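Local coordinates for protein ammonium transporter (Kuenenia stuttgartiensis, PDB 6EU6) that probably senses ammonium at the membrane and passes the signal to a histidine kinase, as a trimeric member of the ammonium transporter family, at residues Val238-Asn243 with Val287-Ala292; Cys336-Ala341 with His355-Gln360. All blocks are in the same frame, centred on the assembly; numbering follows the deposited sequence.

Contact 1 (Val238-Asn243 with Val287-Ala292); sequences VILNTN and VTPVSA
The side-chain amide of Asn241 is the flat group here, and residues of 287-292 lie over one of its faces and at both its polar ends. Val287 CG2 and Ala292 CB lie over the same face, the valine methyl displaced toward the nitrogen, 3.7 Å from Asn241 ND2. At the other end, Asn241 OD1 lies against the proline ring, 3.1 Å from Pro289 CA and 3.5 Å from Pro289 CG; Pro289 N has no hydrogen to offer it. Asn241 ND2 donates to Val287 O at 3.0 Å, a bent bond (136° at the hydrogen) whose donor stands above the carbonyl plane, 55° out of it. The same nitrogen also reaches Ser284 O, so one buried amide serves two carbonyls of the loop leading into helix 289-312. With CG turned beside its own backbone N (chi1 -71°), the amide points across to this loop while Asn241 CB stays 3.8 Å from Ala292 CB. A leucine at Asn241 would probably leave Val287 O and Ser284 O without their amide donor and so weaken the tie between loop and helix. Beside the amide, Leu240 CD2 meets Pro289 CG at 4.0 Å, the two side chains crossing at about a right angle. Thr288 takes the N-cap position, and its OG1 shares a hydrogen bond with Ser291 OG. Helix 234-261 thus meets the first turn of helix 289-312. Helix 206-226 packs on Val238, Ile239 and Thr242, helix 266-280 touches Thr242 and Ala292, and Phe340 of helix 322-340 covers Val287. A second subunit brings Tyr94 against Leu240 and Phe59 against Pro289, so the contact forms part of the subunit interface of the trimer.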
loop_
_atom_site.group_PDB
_atom_site.type_symbol
_atom_site.label_atom_id
_atom_site.label_comp_id
_atom_site.label_asym_id
_atom_site.label_seq_id
_atom_site.Cartn_x
_atom_site.Cartn_y
_atom_site.Cartn_z
ATOM N N VAL A 238 5.190 -13.978 -14.618
ATOM C CA VAL A 238 4.232 -14.443 -13.597
ATOM C C VAL A 238 3.279 -13.278 -13.250
ATOM O O VAL A 238 2.071 -13.440 -13.106
ATOM C CB VAL A 238 4.978 -14.879 -12.355
ATOM C CG1 VAL A 238 4.018 -15.050 -11.191
ATOM C CG2 VAL A 238 5.694 -16.182 -12.688
ATOM N N ILE A 239 3.880 -12.103 -13.053
ATOM C CA ILE A 239 3.059 -10.923 -12.666
ATOM C C ILE A 239 2.122 -10.463 -13.770
ATOM O O ILE A 239 0.987 -10.126 -13.509
ATOM C CB ILE A 239 3.998 -9.841 -12.154
ATOM C CG1 ILE A 239 4.446 -10.337 -10.777
ATOM C CG2 ILE A 239 3.286 -8.498 -12.062
ATOM C CD1 ILE A 239 5.372 -9.506 -9.969
ATOM N N LEU A 240 2.621 -10.447 -14.998
ATOM C CA LEU A 240 1.793 -10.150 -16.153
ATOM C C LEU A 240 0.656 -11.153 -16.273
ATOM O O LEU A 240 -0.502 -10.771 -16.400
ATOM C CB LEU A 240 2.642 -10.132 -17.428
ATOM C CG LEU A 240 1.821 -9.882 -18.714
ATOM C CD1 LEU A 240 1.134 -8.486 -18.685
ATOM C CD2 LEU A 240 2.635 -10.031 -19.999
ATOM N N ASN A 241 0.939 -12.450 -16.097
ATOM C CA ASN A 241 -0.147 -13.389 -16.148
ATOM C C ASN A 241 -1.138 -13.168 -15.019
ATOM O O ASN A 241 -2.352 -13.350 -15.204
ATOM C CB ASN A 241 0.364 -14.836 -16.053
ATOM C CG ASN A 241 1.076 -15.293 -17.289
ATOM O OD1 ASN A 241 0.924 -14.731 -18.400
ATOM N ND2 ASN A 241 1.902 -16.332 -17.108
ATOM N N THR A 242 -0.655 -12.849 -13.805
ATOM C CA THR A 242 -1.577 -12.615 -12.729
ATOM C C THR A 242 -2.527 -11.453 -13.095
ATOM O O THR A 242 -3.691 -11.530 -12.917
ATOM C CB THR A 242 -0.764 -12.312 -11.452
ATOM O OG1 THR A 242 0.022 -13.474 -11.159
ATOM C CG2 THR A 242 -1.660 -11.989 -10.295
ATOM N N ASN A 243 -1.974 -10.382 -13.667
ATOM C CA ASN A 243 -2.740 -9.221 -14.018
ATOM C C ASN A 243 -3.760 -9.545 -15.099
ATOM O O ASN A 243 -4.951 -9.116 -15.070
ATOM C CB ASN A 243 -1.863 -8.098 -14.504
ATOM C CG ASN A 243 -2.626 -6.804 -14.553
ATOM O OD1 ASN A 243 -2.922 -6.207 -13.522
ATOM N ND2 ASN A 243 -2.940 -6.341 -15.775
ATOM N N VAL A 287 2.165 -20.831 -17.668
ATOM C CA VAL A 287 1.221 -20.548 -18.758
ATOM C C VAL A 287 1.676 -19.295 -19.477
ATOM O O VAL A 287 2.515 -18.558 -18.968
ATOM C CB VAL A 287 -0.241 -20.411 -18.287
ATOM C CG1 VAL A 287 -0.653 -21.633 -17.494
ATOM C CG2 VAL A 287 -0.498 -19.141 -17.436
ATOM N N THR A 288 1.159 -19.106 -20.678
ATOM C CA THR A 288 1.379 -17.906 -21.494
ATOM C C THR A 288 0.327 -16.833 -21.118
ATOM O O THR A 288 -0.743 -17.149 -20.588
ATOM C CB THR A 288 1.206 -18.226 -23.034
ATOM O OG1 THR A 288 -0.143 -18.660 -23.284
ATOM C CG2 THR A 288 2.202 -19.289 -23.552
ATOM N N PRO A 289 0.584 -15.576 -21.464
ATOM C CA PRO A 289 -0.411 -14.577 -21.143
ATOM C C PRO A 289 -1.779 -14.836 -21.781
ATOM O O PRO A 289 -2.797 -14.596 -21.113
ATOM C CB PRO A 289 0.201 -13.290 -21.678
ATOM C CG PRO A 289 1.661 -13.525 -21.626
ATOM C CD PRO A 289 1.830 -14.984 -21.974
ATOM N N VAL A 290 -1.821 -15.384 -23.021
ATOM C CA VAL A 290 -3.099 -15.713 -23.592
ATOM C C VAL A 290 -3.817 -16.814 -22.832
ATOM O O VAL A 290 -5.017 -16.716 -22.644
ATOM C CB VAL A 290 -3.056 -15.997 -25.143
ATOM C CG1 VAL A 290 -4.394 -16.510 -25.651
ATOM C CG2 VAL A 290 -2.778 -14.695 -25.880
ATOM N N SER A 291 -3.123 -17.826 -22.341
ATOM C CA SER A 291 -3.817 -18.827 -21.529
ATOM C C SER A 291 -4.317 -18.233 -20.187
ATOM O O SER A 291 -5.346 -18.695 -19.602
ATOM C CB SER A 291 -2.899 -19.972 -21.213
ATOM O OG SER A 291 -2.356 -20.557 -22.355
ATOM N N ALA A 292 -3.557 -17.277 -19.654
ATOM C CA ALA A 292 -3.971 -16.556 -18.381
ATOM C C ALA A 292 -5.271 -15.834 -18.656
ATOM O O ALA A 292 -6.163 -15.845 -17.827
ATOM C CB ALA A 292 -2.881 -15.633 -17.907
#

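Contact 2 (Cys336-Ala341 with His355-Gln360); sequences CVAIFA and HQLGIQ
Gln360 crosses Val337 at about a right angle, reaching the valine with the last part of its chain. From CB, its CG is set beside the backbone N (chi1 -64°), and a bend at chi2 (-55°) turns the amide toward helix 322-340. Gln360 CG passes 4.5 Å from Ala338 N, and CD comes 4.1 Å from Val337 CG1. At the tip, Gln360 NE2 rests 3.7 Å from Val337 CB and donates to the carbonyls of Ile162 and Thr334, while Gln360 OE1 accepts from Gln356 NE2 at 3.1 Å, with the donor above the carbonyl plane. Gln356 NE2 also binds Gly160 O, so the two buried amides, one helical turn apart, are linked to each other and to the chain around residues 160-162. Between them and the surface, Ala338 CB fits tightly against the other helix, 3.4 Å from Leu357 N and 3.8 Å from Leu357 CB. Nearer the surface, Ile339 CD1 lies 4.5 Å from Leu357 CD1. Arg353 donates to the carbonyls of Ala338 and Ala341 at the end of helix 322-340. The segment axes approach to 8.2 Å at 166°, and the small alanine side chain probably helps the helices come this close: an antiparallel helical hairpin, here formed by the last two long helices of the eleven-helix ammonium transporter fold.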
loop_
_atom_site.group_PDB
_atom_site.type_symbol
_atom_site.label_atom_id
_atom_site.label_comp_id
_atom_site.label_asym_id
_atom_site.label_seq_id
_atom_site.Cartn_x
_atom_site.Cartn_y
_atom_site.Cartn_z
ATOM N N CYS A 336 -7.109 -26.376 -14.191
ATOM C CA CYS A 336 -6.553 -25.695 -15.403
ATOM C C CYS A 336 -5.068 -25.869 -15.568
ATOM O O CYS A 336 -4.572 -25.792 -16.686
ATOM C CB CYS A 336 -6.893 -24.194 -15.368
ATOM S SG CYS A 336 -8.581 -23.774 -15.859
ATOM N N VAL A 337 -4.335 -26.140 -14.487
ATOM C CA VAL A 337 -2.973 -26.478 -14.622
ATOM C C VAL A 337 -2.784 -27.568 -15.748
ATOM O O VAL A 337 -1.920 -27.457 -16.644
ATOM C CB VAL A 337 -2.445 -27.086 -13.308
ATOM C CG1 VAL A 337 -1.160 -27.911 -13.571
ATOM C CG2 VAL A 337 -2.207 -26.010 -12.252
ATOM N N ALA A 338 -3.555 -28.645 -15.665
ATOM C CA ALA A 338 -3.451 -29.751 -16.674
ATOM C C ALA A 338 -3.757 -29.304 -18.107
ATOM O O ALA A 338 -3.128 -29.788 -19.049
ATOM C CB ALA A 338 -4.338 -30.951 -16.293
ATOM N N ILE A 339 -4.716 -28.399 -18.245
ATOM C CA ILE A 339 -5.178 -27.931 -19.555
ATOM C C ILE A 339 -4.203 -26.979 -20.146
ATOM O O ILE A 339 -3.941 -27.071 -21.340
ATOM C CB ILE A 339 -6.533 -27.288 -19.464
ATOM C CG1 ILE A 339 -7.496 -28.217 -18.773
ATOM C CG2 ILE A 339 -7.071 -26.857 -20.817
ATOM C CD1 ILE A 339 -7.403 -29.638 -19.277
ATOM N N PHE A 340 -3.601 -26.108 -19.330
ATOM C CA PHE A 340 -2.896 -24.958 -19.906
ATOM C C PHE A 340 -1.427 -24.893 -19.707
ATOM O O PHE A 340 -0.714 -24.137 -20.452
ATOM C CB PHE A 340 -3.491 -23.616 -19.384
ATOM C CG PHE A 340 -4.874 -23.356 -19.846
ATOM C CD1 PHE A 340 -5.100 -22.848 -21.100
ATOM C CD2 PHE A 340 -5.945 -23.671 -19.088
ATOM C CE1 PHE A 340 -6.382 -22.642 -21.546
ATOM C CE2 PHE A 340 -7.221 -23.458 -19.501
ATOM C CZ PHE A 340 -7.468 -22.930 -20.745
ATOM N N ALA A 341 -0.925 -25.579 -18.708
ATOM C CA ALA A 341 0.467 -25.490 -18.389
ATOM C C ALA A 341 1.341 -25.983 -19.540
ATOM O O ALA A 341 0.943 -26.893 -20.286
ATOM C CB ALA A 341 0.795 -26.272 -17.140
ATOM N N HIS A 355 -3.649 -37.439 -17.704
ATOM C CA HIS A 355 -3.194 -38.043 -16.477
ATOM C C HIS A 355 -2.995 -36.884 -15.461
ATOM O O HIS A 355 -3.390 -36.995 -14.356
ATOM C CB HIS A 355 -1.880 -38.771 -16.752
ATOM C CG HIS A 355 -1.513 -39.805 -15.738
ATOM N ND1 HIS A 355 -1.796 -41.142 -15.910
ATOM C CD2 HIS A 355 -0.848 -39.711 -14.560
ATOM C CE1 HIS A 355 -1.341 -41.822 -14.870
ATOM N NE2 HIS A 355 -0.769 -40.976 -14.032
ATOM N N GLN A 356 -2.348 -35.779 -15.846
ATOM C CA GLN A 356 -2.225 -34.637 -14.904
ATOM C C GLN A 356 -3.574 -34.153 -14.413
ATOM O O GLN A 356 -3.718 -33.806 -13.226
ATOM C CB GLN A 356 -1.475 -33.489 -15.563
ATOM C CG GLN A 356 -1.068 -32.414 -14.580
ATOM C CD GLN A 356 0.042 -32.903 -13.715
ATOM O OE1 GLN A 356 1.085 -33.305 -14.225
ATOM N NE2 GLN A 356 -0.136 -32.839 -12.418
ATOM N N LEU A 357 -4.596 -34.152 -15.280
ATOM C CA LEU A 357 -5.923 -33.750 -14.871
ATOM C C LEU A 357 -6.452 -34.641 -13.760
ATOM O O LEU A 357 -7.192 -34.172 -12.875
ATOM C CB LEU A 357 -6.891 -33.769 -16.033
ATOM C CG LEU A 357 -8.242 -33.139 -15.821
ATOM C CD1 LEU A 357 -8.165 -31.654 -15.377
ATOM C CD2 LEU A 357 -9.066 -33.258 -17.091
ATOM N N GLY A 358 -6.071 -35.924 -13.772
ATOM C CA GLY A 358 -6.633 -36.904 -12.816
ATOM C C GLY A 358 -5.903 -36.652 -11.482
ATOM O O GLY A 358 -6.502 -36.717 -10.454
ATOM N N ILE A 359 -4.616 -36.353 -11.525
ATOM C CA ILE A 359 -3.831 -36.045 -10.315
ATOM C C ILE A 359 -4.321 -34.701 -9.716
ATOM O O ILE A 359 -4.417 -34.567 -8.509
ATOM C CB ILE A 359 -2.317 -35.981 -10.642
ATOM C CG1 ILE A 359 -1.759 -37.373 -10.980
ATOM C CG2 ILE A 359 -1.501 -35.357 -9.539
ATOM C CD1 ILE A 359 -0.519 -37.325 -11.852
ATOM N N GLN A 360 -4.599 -33.705 -10.568
ATOM C CA GLN A 360 -5.106 -32.428 -10.077
ATOM C C GLN A 360 -6.461 -32.641 -9.414
ATOM O O GLN A 360 -6.707 -32.220 -8.260
ATOM C CB GLN A 360 -5.177 -31.386 -11.189
ATOM C CG GLN A 360 -3.816 -30.974 -11.824
ATOM C CD GLN A 360 -2.793 -30.498 -10.835
ATOM O OE1 GLN A 360 -1.862 -31.216 -10.485
ATOM N NE2 GLN A 360 -2.975 -29.257 -10.353
#

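Overall arrangement
Contact 1 and contact 2 follow each other along the chain, their centres about 17 Å apart, and helices 289-312 and 322-340, consecutive in sequence, join them. Phe340 makes the join: Ser291 CB lies 3.6 Å from Phe340 CD1, and Val287 CG1 comes 3.9 Å from Phe340 O. The two contacts thus connect four helices in a row, from helix 234-261 beside the neighbouring subunit, through 289-312 and 322-340, to 353-385. No other protein chain touches 336-341 or 355-360. The maltoside detergent pocket includes Leu314, Lys315 and Ile316, just past the C-terminal end of helix 289-312, whereas contact 1 involves that helix's first turn.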